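Side-chain contacts in SAM-dependent methyltransferase (Streptococcus pneumoniae, PDB 3KR9), which probably catalyses the transfer of a methyl group from S-adenosylmethionine to N1 of adenine 22 in tRNA: residues A[187-192]-A[215-220]; A[124-129]-A[151-156]. All coordinates share one frame; numbering follows the deposited sequence.

From the N terminus, the chain first builds most of the Rossmann-like sheet and then reaches helix 123-132. Contact 2 closes the first loop: the chain leaves this helix, runs through strand 135-145, turns back along strand 148-157, and lays residues 151-156 against the helix. Contact 1 follows in series, neither nested in contact 2 nor crossing it, and closes the hairpin of helices 179-198 and 204-221. The two centres lie 20 Å apart, with nearest atoms about 9 Å from each other. Contact 2 thus ties a helix to the sheet, contact 1 pairs the two C-terminal helices, and Lys184 of helix 179-198 joins Glu151 in a salt bridge between these parts.

Contact 1 (A[187-192]-A[215-220]); sequences KEAEKL and QAIKEV
Ile217 reaches across from helix 204-221 to meet Leu192, Ala189 and Glu188 of helix 179-198, and every contact between the two segments passes through this one side chain. The apolar contacts come from its two branches. The ethyl arm, with CG1 anti to the carbonyl carbon (chi1 -67°) and the chain extended beyond it, carries CD1 up to Leu192, where Ile217 CD1 and Leu192 CD1 lie 3.6 Å apart, methyl against methyl, as the two side chains pass at a slant. The shorter branch points to the preceding turn of the partner helix, Ile217 CG2 resting 4.1 Å from Ala189 CB.

The terminal methyl also meets a backbone atom and an acidic side chain: Ile217 CD1 comes within 3.9 Å of Ala189 N, and the aliphatic CG of Glu188 flanks it at 4.2 Å. The carboxylate of Glu188 bends away from the interface, and its OE1 lies 4.0 Å from Lys191 NZ, a long ion pair within one helix.

The segments, at 154° and with axes 9.9 Å apart at closest approach, form one layer of the antiparallel helical hairpin at the C terminus, which stands beside the Rossmann-like domain, the contact centre about 22 Å from the chain centre. Around it, Lys213 and Ile214 continue the packing on Leu192, and Lys218 forms a salt bridge to Glu193 across the hairpin. With no hydrogen bond between the segments, their cohesion rests on van der Waals contact and hydrophobic burial of Ile217 among Ala189, Leu192 and the aliphatic part of Glu188, with Phe169 and Trp185 adding aromatic cover.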
ATOM      1  N   LYS A 187      19.108  -4.045  -7.366  1.00 30.64           N
ATOM      2  CA  LYS A 187      18.642  -4.989  -8.372  1.00 32.79           C
ATOM      3  C   LYS A 187      18.006  -4.199  -9.522  1.00 32.53           C
ATOM      4  O   LYS A 187      18.206  -4.494 -10.712  1.00 32.37           O
ATOM      5  CB  LYS A 187      17.684  -6.043  -7.761  1.00 33.69           C
ATOM      6  CG  LYS A 187      17.696  -7.408  -8.475  1.00 39.03           C
ATOM      7  CD  LYS A 187      16.531  -8.314  -8.026  1.00 44.33           C
ATOM      8  CE  LYS A 187      16.364  -9.557  -8.942  1.00 46.61           C
ATOM      9  NZ  LYS A 187      17.299 -10.689  -8.560  1.00 48.00           N
ATOM     10  N   GLU A 188      17.290  -3.133  -9.173  1.00 32.10           N
ATOM     11  CA  GLU A 188      16.710  -2.309 -10.223  1.00 31.81           C
ATOM     12  C   GLU A 188      17.783  -1.584 -11.047  1.00 30.98           C
ATOM     13  O   GLU A 188      17.627  -1.418 -12.251  1.00 29.62           O
ATOM     14  CB  GLU A 188      15.687  -1.323  -9.661  1.00 31.86           C
ATOM     15  CG  GLU A 188      14.988  -0.549 -10.748  1.00 34.79           C
ATOM     16  CD  GLU A 188      14.118  -1.422 -11.674  1.00 38.11           C
ATOM     17  OE1 GLU A 188      13.630  -2.475 -11.229  1.00 39.56           O
ATOM     18  OE2 GLU A 188      13.909  -1.025 -12.845  1.00 37.71           O
ATOM     19  N   ALA A 189      18.842  -1.118 -10.396  1.00 30.67           N
ATOM     20  CA  ALA A 189      19.970  -0.527 -11.139  1.00 32.17           C
ATOM     21  C   ALA A 189      20.549  -1.513 -12.176  1.00 33.29           C
ATOM     22  O   ALA A 189      20.691  -1.179 -13.358  1.00 33.20           O
ATOM     23  CB  ALA A 189      21.036  -0.099 -10.192  1.00 32.21           C
ATOM     24  N   GLU A 190      20.842  -2.744 -11.759  1.00 34.60           N
ATOM     25  CA  GLU A 190      21.369  -3.705 -12.729  1.00 36.00           C
ATOM     26  C   GLU A 190      20.398  -4.028 -13.851  1.00 36.24           C
ATOM     27  O   GLU A 190      20.814  -4.149 -15.004  1.00 34.48           O
ATOM     28  CB  GLU A 190      21.955  -4.958 -12.080  1.00 36.72           C
ATOM     29  CG  GLU A 190      21.004  -5.837 -11.365  1.00 40.38           C
ATOM     30  CD  GLU A 190      21.710  -6.589 -10.238  1.00 45.23           C
ATOM     31  OE1 GLU A 190      22.532  -5.948  -9.529  1.00 48.34           O
ATOM     32  OE2 GLU A 190      21.457  -7.809 -10.069  1.00 45.48           O
ATOM     33  N   LYS A 191      19.101  -4.130 -13.552  1.00 36.71           N
ATOM     34  CA  LYS A 191      18.143  -4.268 -14.649  1.00 37.89           C
ATOM     35  C   LYS A 191      18.303  -3.117 -15.642  1.00 38.21           C
ATOM     36  O   LYS A 191      18.409  -3.344 -16.853  1.00 38.83           O
ATOM     37  CB  LYS A 191      16.687  -4.349 -14.163  1.00 37.64           C
ATOM     38  CG  LYS A 191      16.306  -5.693 -13.588  1.00 39.86           C
ATOM     39  CD  LYS A 191      14.802  -5.725 -13.270  1.00 40.91           C
ATOM     40  CE  LYS A 191      14.524  -6.474 -11.982  1.00 44.00           C
ATOM     41  NZ  LYS A 191      13.056  -6.394 -11.644  1.00 44.83           N
ATOM     42  N   LEU A 192      18.298  -1.886 -15.139  1.00 38.71           N
ATOM     43  CA  LEU A 192      18.446  -0.714 -15.999  1.00 39.87           C
ATOM     44  C   LEU A 192      19.772  -0.742 -16.744  1.00 41.63           C
ATOM     45  O   LEU A 192      19.849  -0.386 -17.924  1.00 42.15           O
ATOM     46  CB  LEU A 192      18.341   0.571 -15.187  1.00 39.04           C
ATOM     47  CG  LEU A 192      16.986   0.788 -14.506  1.00 37.74           C
ATOM     48  CD1 LEU A 192      17.164   1.756 -13.369  1.00 36.95           C
ATOM     49  CD2 LEU A 192      16.005   1.314 -15.526  1.00 37.87           C
ATOM     50  N   GLN A 215      21.481   7.106 -12.257  1.00 34.83           N
ATOM     51  CA  GLN A 215      22.122   8.079 -11.349  1.00 34.36           C
ATOM     52  C   GLN A 215      21.272   8.321 -10.127  1.00 33.34           C
ATOM     53  O   GLN A 215      21.793   8.441  -9.010  1.00 33.56           O
ATOM     54  CB  GLN A 215      22.336   9.418 -12.054  1.00 34.96           C
ATOM     55  CG  GLN A 215      23.443   9.378 -13.075  1.00 38.04           C
ATOM     56  CD  GLN A 215      24.778   9.079 -12.430  1.00 40.78           C
ATOM     57  OE1 GLN A 215      25.219   7.932 -12.408  1.00 45.07           O
ATOM     58  NE2 GLN A 215      25.411  10.109 -11.861  1.00 43.15           N
ATOM     59  N   ALA A 216      19.964   8.441 -10.340  1.00 32.62           N
ATOM     60  CA  ALA A 216      19.041   8.710  -9.228  1.00 32.18           C
ATOM     61  C   ALA A 216      19.254   7.644  -8.193  1.00 31.82           C
ATOM     62  O   ALA A 216      19.370   7.935  -7.008  1.00 31.62           O
ATOM     63  CB  ALA A 216      17.584   8.697  -9.694  1.00 32.78           C
ATOM     64  N   ILE A 217      19.321   6.389  -8.651  1.00 31.38           N
ATOM     65  CA  ILE A 217      19.529   5.274  -7.739  1.00 30.91           C
ATOM     66  C   ILE A 217      20.886   5.377  -7.034  1.00 32.27           C
ATOM     67  O   ILE A 217      20.959   5.260  -5.817  1.00 31.33           O
ATOM     68  CB  ILE A 217      19.348   3.903  -8.454  1.00 30.36           C
ATOM     69  CG1 ILE A 217      17.879   3.709  -8.876  1.00 28.79           C
ATOM     70  CG2 ILE A 217      19.794   2.742  -7.569  1.00 28.66           C
ATOM     71  CD1 ILE A 217      17.657   2.615  -9.938  1.00 24.92           C
ATOM     72  N   LYS A 218      21.956   5.585  -7.814  1.00 34.27           N
ATOM     73  CA  LYS A 218      23.316   5.768  -7.272  1.00 35.30           C
ATOM     74  C   LYS A 218      23.357   6.842  -6.200  1.00 35.17           C
ATOM     75  O   LYS A 218      23.908   6.636  -5.112  1.00 35.39           O
ATOM     76  CB  LYS A 218      24.319   6.131  -8.387  1.00 35.82           C
ATOM     77  CG  LYS A 218      24.600   5.018  -9.393  1.00 39.50           C
ATOM     78  CD  LYS A 218      25.899   5.305 -10.208  1.00 43.52           C
ATOM     79  CE  LYS A 218      25.898   4.639 -11.599  1.00 45.61           C
ATOM     80  NZ  LYS A 218      25.848   3.132 -11.579  1.00 47.16           N
ATOM     81  N   GLU A 219      22.771   7.994  -6.499  1.00 35.27           N
ATOM     82  CA  GLU A 219      22.680   9.063  -5.524  1.00 35.83           C
ATOM     83  C   GLU A 219      21.980   8.627  -4.226  1.00 35.46           C
ATOM     84  O   GLU A 219      22.531   8.815  -3.131  1.00 34.40           O
ATOM     85  CB  GLU A 219      22.005  10.288  -6.157  1.00 36.84           C
ATOM     86  CG  GLU A 219      22.752  10.732  -7.430  1.00 42.18           C
ATOM     87  CD  GLU A 219      22.063  11.833  -8.217  1.00 47.66           C
ATOM     88  OE1 GLU A 219      20.827  11.954  -8.128  1.00 50.30           O
ATOM     89  OE2 GLU A 219      22.767  12.580  -8.942  1.00 51.24           O
ATOM     90  N   VAL A 220      20.779   8.027  -4.338  1.00 34.30           N
ATOM     91  CA  VAL A 220      20.006   7.671  -3.136  1.00 33.77           C
ATOM     92  C   VAL A 220      20.677   6.549  -2.318  1.00 34.47           C
ATOM     93  O   VAL A 220      20.485   6.452  -1.107  1.00 34.40           O
ATOM     94  CB  VAL A 220      18.522   7.344  -3.474  1.00 33.43           C
ATOM     95  CG1 VAL A 220      18.372   5.896  -4.117  1.00 31.86           C
ATOM     96  CG2 VAL A 220      17.589   7.586  -2.249  1.00 32.60           C
TER

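Contact 2 (A[124-129]-A[151-156]); sequences DDLRIW and EILVVE
Leu126 is the first residue of the helical segment to touch the strand, its CD2 lying 4.0 Å from Leu153 CD2. The two side chains run antiparallel alongside each other, and Pro119 of strand 114-119 also touches Leu126.

Arg127, next in sequence, carries most of the contact. Its CB starts to one side of the strand, but the chain, extended from CG to NE, takes the guanidinium down to Glu151. There Arg127 NH2 donates to Glu151 OE1 at 2.7 Å in a salt bridge, meeting the syn side of the carboxylate from 27° out of its plane. The guanidinium and carboxylate planes are turned 41° apart. Leu153 lies across the arginine, roughly perpendicular to it: its CD2 lies over one guanidinium face and 4.1 Å from Arg127 CG, while Leu153 CD1 approaches Arg127 NH2 to 3.9 Å. A water accepts from Arg127 NH1 at 3.2 Å; it also lies 2.5 Å from Glu151 OE2 and probably links the two side chains.

Helix 123-132 lies on the sheet almost parallel to strand 148-157 (5° between the segments), the antiparallel strand inserted beside strand 114-119, as in class I Rossmann-like methyltransferases. The carbonyl of Val167 accepts from Arg127 NH1. Glu140, paired with Arg127 NE, and Glu151 balance the buried arginine charge, while Arg127 and Lys184, which pairs with Glu151 OE2, would probably stabilise the Glu151 carboxylate as an anion.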
ATOM      1  N   ASP A 124       5.607   5.484  -6.942  1.00 20.09           N
ATOM      2  CA  ASP A 124       5.835   6.867  -7.274  1.00 20.93           C
ATOM      3  C   ASP A 124       4.560   7.570  -7.687  1.00 21.51           C
ATOM      4  O   ASP A 124       4.263   8.601  -7.078  1.00 21.68           O
ATOM      5  CB  ASP A 124       6.976   7.055  -8.306  1.00 22.03           C
ATOM      6  CG  ASP A 124       6.734   6.342  -9.640  1.00 24.41           C
ATOM      7  OD1 ASP A 124       5.946   5.393  -9.744  1.00 26.17           O
ATOM      8  OD2 ASP A 124       7.424   6.716 -10.603  1.00 27.93           O
ATOM      9  N   ASP A 125       3.787   7.009  -8.651  1.00 18.53           N
ATOM     10  CA  ASP A 125       2.490   7.621  -9.063  1.00 18.69           C
ATOM     11  C   ASP A 125       1.487   7.642  -7.926  1.00 17.09           C
ATOM     12  O   ASP A 125       0.697   8.553  -7.820  1.00 17.15           O
ATOM     13  CB  ASP A 125       1.796   6.881 -10.261  1.00 19.49           C
ATOM     14  CG  ASP A 125       2.740   6.707 -11.459  1.00 23.52           C
ATOM     15  OD1 ASP A 125       3.448   7.665 -11.765  1.00 28.92           O
ATOM     16  OD2 ASP A 125       2.818   5.620 -12.054  1.00 29.53           O
ATOM     17  N   LEU A 126       1.496   6.662  -7.052  1.00 15.34           N
ATOM     18  CA  LEU A 126       0.590   6.797  -5.907  1.00 15.64           C
ATOM     19  C   LEU A 126       1.037   7.990  -4.980  1.00 14.88           C
ATOM     20  O   LEU A 126       0.203   8.600  -4.318  1.00 12.93           O
ATOM     21  CB  LEU A 126       0.607   5.496  -5.057  1.00 15.73           C
ATOM     22  CG  LEU A 126      -0.207   5.430  -3.762  1.00 16.00           C
ATOM     23  CD1 LEU A 126      -1.712   5.810  -3.962  1.00 11.99           C
ATOM     24  CD2 LEU A 126      -0.085   3.945  -3.211  1.00 18.18           C
ATOM     25  N   ARG A 127       2.343   8.242  -4.876  1.00 16.07           N
ATOM     26  CA  ARG A 127       2.806   9.279  -3.916  1.00 18.18           C
ATOM     27  C   ARG A 127       2.364  10.643  -4.488  1.00 18.09           C
ATOM     28  O   ARG A 127       1.992  11.542  -3.755  1.00 19.93           O
ATOM     29  CB  ARG A 127       4.329   9.208  -3.714  1.00 17.27           C
ATOM     30  CG  ARG A 127       4.787   8.052  -2.882  1.00 19.68           C
ATOM     31  CD  ARG A 127       6.312   8.240  -2.465  1.00 21.54           C
ATOM     32  NE  ARG A 127       6.765   7.113  -1.660  1.00 19.74           N
ATOM     33  CZ  ARG A 127       7.278   5.998  -2.174  1.00 20.63           C
ATOM     34  NH1 ARG A 127       7.516   5.904  -3.489  1.00 17.67           N
ATOM     35  NH2 ARG A 127       7.629   5.003  -1.361  1.00 21.28           N
ATOM     36  N   ILE A 128       2.410  10.769  -5.817  1.00 20.10           N
ATOM     37  CA  ILE A 128       1.960  12.011  -6.542  1.00 20.68           C
ATOM     38  C   ILE A 128       0.469  12.197  -6.305  1.00 19.92           C
ATOM     39  O   ILE A 128      -0.035  13.267  -5.934  1.00 20.01           O
ATOM     40  CB  ILE A 128       2.310  11.870  -8.044  1.00 21.64           C
ATOM     41  CG1 ILE A 128       3.820  11.980  -8.197  1.00 23.12           C
ATOM     42  CG2 ILE A 128       1.494  12.891  -8.987  1.00 23.39           C
ATOM     43  CD1 ILE A 128       4.350  11.365  -9.471  1.00 28.27           C
ATOM     44  N   TRP A 129      -0.256  11.130  -6.471  1.00 18.93           N
ATOM     45  CA  TRP A 129      -1.695  11.200  -6.232  1.00 19.38           C
ATOM     46  C   TRP A 129      -1.995  11.651  -4.815  1.00 18.54           C
ATOM     47  O   TRP A 129      -2.814  12.572  -4.603  1.00 20.34           O
ATOM     48  CB  TRP A 129      -2.361   9.838  -6.499  1.00 19.65           C
ATOM     49  CG  TRP A 129      -3.827  10.016  -6.454  1.00 18.95           C
ATOM     50  CD1 TRP A 129      -4.640  10.352  -7.492  1.00 18.49           C
ATOM     51  CD2 TRP A 129      -4.654   9.939  -5.286  1.00 18.60           C
ATOM     52  NE1 TRP A 129      -5.946  10.475  -7.025  1.00 18.25           N
ATOM     53  CE2 TRP A 129      -5.964  10.260  -5.674  1.00 17.85           C
ATOM     54  CE3 TRP A 129      -4.397   9.674  -3.931  1.00 20.51           C
ATOM     55  CZ2 TRP A 129      -7.038  10.270  -4.775  1.00 15.66           C
ATOM     56  CZ3 TRP A 129      -5.456   9.714  -3.028  1.00 20.39           C
ATOM     57  CH2 TRP A 129      -6.779   9.968  -3.472  1.00 18.24           C
ATOM     58  N   GLU A 151       6.597  -2.264  -0.793  1.00 18.68           N
ATOM     59  CA  GLU A 151       6.586  -1.026   0.036  1.00 19.01           C
ATOM     60  C   GLU A 151       5.219  -0.901   0.706  1.00 19.53           C
ATOM     61  O   GLU A 151       4.209  -1.363   0.138  1.00 21.09           O
ATOM     62  CB  GLU A 151       6.843   0.197  -0.856  1.00 18.54           C
ATOM     63  CG  GLU A 151       8.217   0.140  -1.537  1.00 19.53           C
ATOM     64  CD  GLU A 151       8.527   1.405  -2.280  1.00 21.59           C
ATOM     65  OE1 GLU A 151       7.785   2.371  -2.075  1.00 27.44           O
ATOM     66  OE2 GLU A 151       9.484   1.445  -3.085  1.00 23.13           O
ATOM     67  N   ILE A 152       5.209  -0.344   1.913  1.00 20.22           N
ATOM     68  CA  ILE A 152       3.983  -0.004   2.674  1.00 20.09           C
ATOM     69  C   ILE A 152       4.025   1.523   2.993  1.00 20.27           C
ATOM     70  O   ILE A 152       5.009   2.011   3.579  1.00 20.69           O
ATOM     71  CB  ILE A 152       3.926  -0.802   4.028  1.00 20.89           C
ATOM     72  CG1 ILE A 152       3.834  -2.323   3.762  1.00 20.89           C
ATOM     73  CG2 ILE A 152       2.786  -0.291   4.958  1.00 20.28           C
ATOM     74  CD1 ILE A 152       4.145  -3.152   4.993  1.00 23.72           C
ATOM     75  N   LEU A 153       2.967   2.270   2.623  1.00 18.74           N
ATOM     76  CA  LEU A 153       2.900   3.690   2.865  1.00 19.86           C
ATOM     77  C   LEU A 153       1.811   3.951   3.884  1.00 19.85           C
ATOM     78  O   LEU A 153       0.684   3.452   3.727  1.00 18.56           O
ATOM     79  CB  LEU A 153       2.531   4.443   1.593  1.00 20.60           C
ATOM     80  CG  LEU A 153       3.594   4.660   0.532  1.00 25.53           C
ATOM     81  CD1 LEU A 153       4.426   3.403   0.238  1.00 27.60           C
ATOM     82  CD2 LEU A 153       2.870   5.189  -0.753  1.00 27.75           C
ATOM     83  N   VAL A 154       2.145   4.723   4.926  1.00 18.53           N
ATOM     84  CA  VAL A 154       1.144   5.085   5.943  1.00 18.43           C
ATOM     85  C   VAL A 154       0.830   6.569   5.746  1.00 18.16           C
ATOM     86  O   VAL A 154       1.730   7.365   5.598  1.00 18.64           O
ATOM     87  CB  VAL A 154       1.662   4.904   7.387  1.00 18.06           C
ATOM     88  CG1 VAL A 154       0.478   5.089   8.394  1.00 18.59           C
ATOM     89  CG2 VAL A 154       2.367   3.503   7.614  1.00 21.11           C
ATOM     90  N   VAL A 155      -0.440   6.949   5.780  1.00 18.48           N
ATOM     91  CA  VAL A 155      -0.840   8.222   5.246  1.00 17.62           C
ATOM     92  C   VAL A 155      -1.884   8.762   6.154  1.00 18.10           C
ATOM     93  O   VAL A 155      -2.731   7.997   6.684  1.00 17.96           O
ATOM     94  CB  VAL A 155      -1.491   8.028   3.825  1.00 19.07           C
ATOM     95  CG1 VAL A 155      -2.013   9.367   3.291  1.00 17.95           C
ATOM     96  CG2 VAL A 155      -0.474   7.350   2.866  1.00 18.56           C
ATOM     97  N   GLU A 156      -1.830  10.073   6.383  1.00 17.59           N
ATOM     98  CA  GLU A 156      -2.894  10.711   7.142  1.00 18.72           C
ATOM     99  C   GLU A 156      -3.167  12.036   6.433  1.00 18.81           C
ATOM    100  O   GLU A 156      -2.404  12.409   5.558  1.00 19.40           O
ATOM    101  CB  GLU A 156      -2.436  10.909   8.607  1.00 19.48           C
ATOM    102  CG  GLU A 156      -2.059   9.545   9.225  1.00 19.12           C
ATOM    103  CD  GLU A 156      -1.601   9.620  10.686  1.00 22.63           C
ATOM    104  OE1 GLU A 156      -1.159  10.695  11.134  1.00 25.49           O
ATOM    105  OE2 GLU A 156      -1.706   8.599  11.389  1.00 20.62           O
TER
HETATM  106  O   HOH W   1       9.134   3.411  -4.617  1.00 24.18           O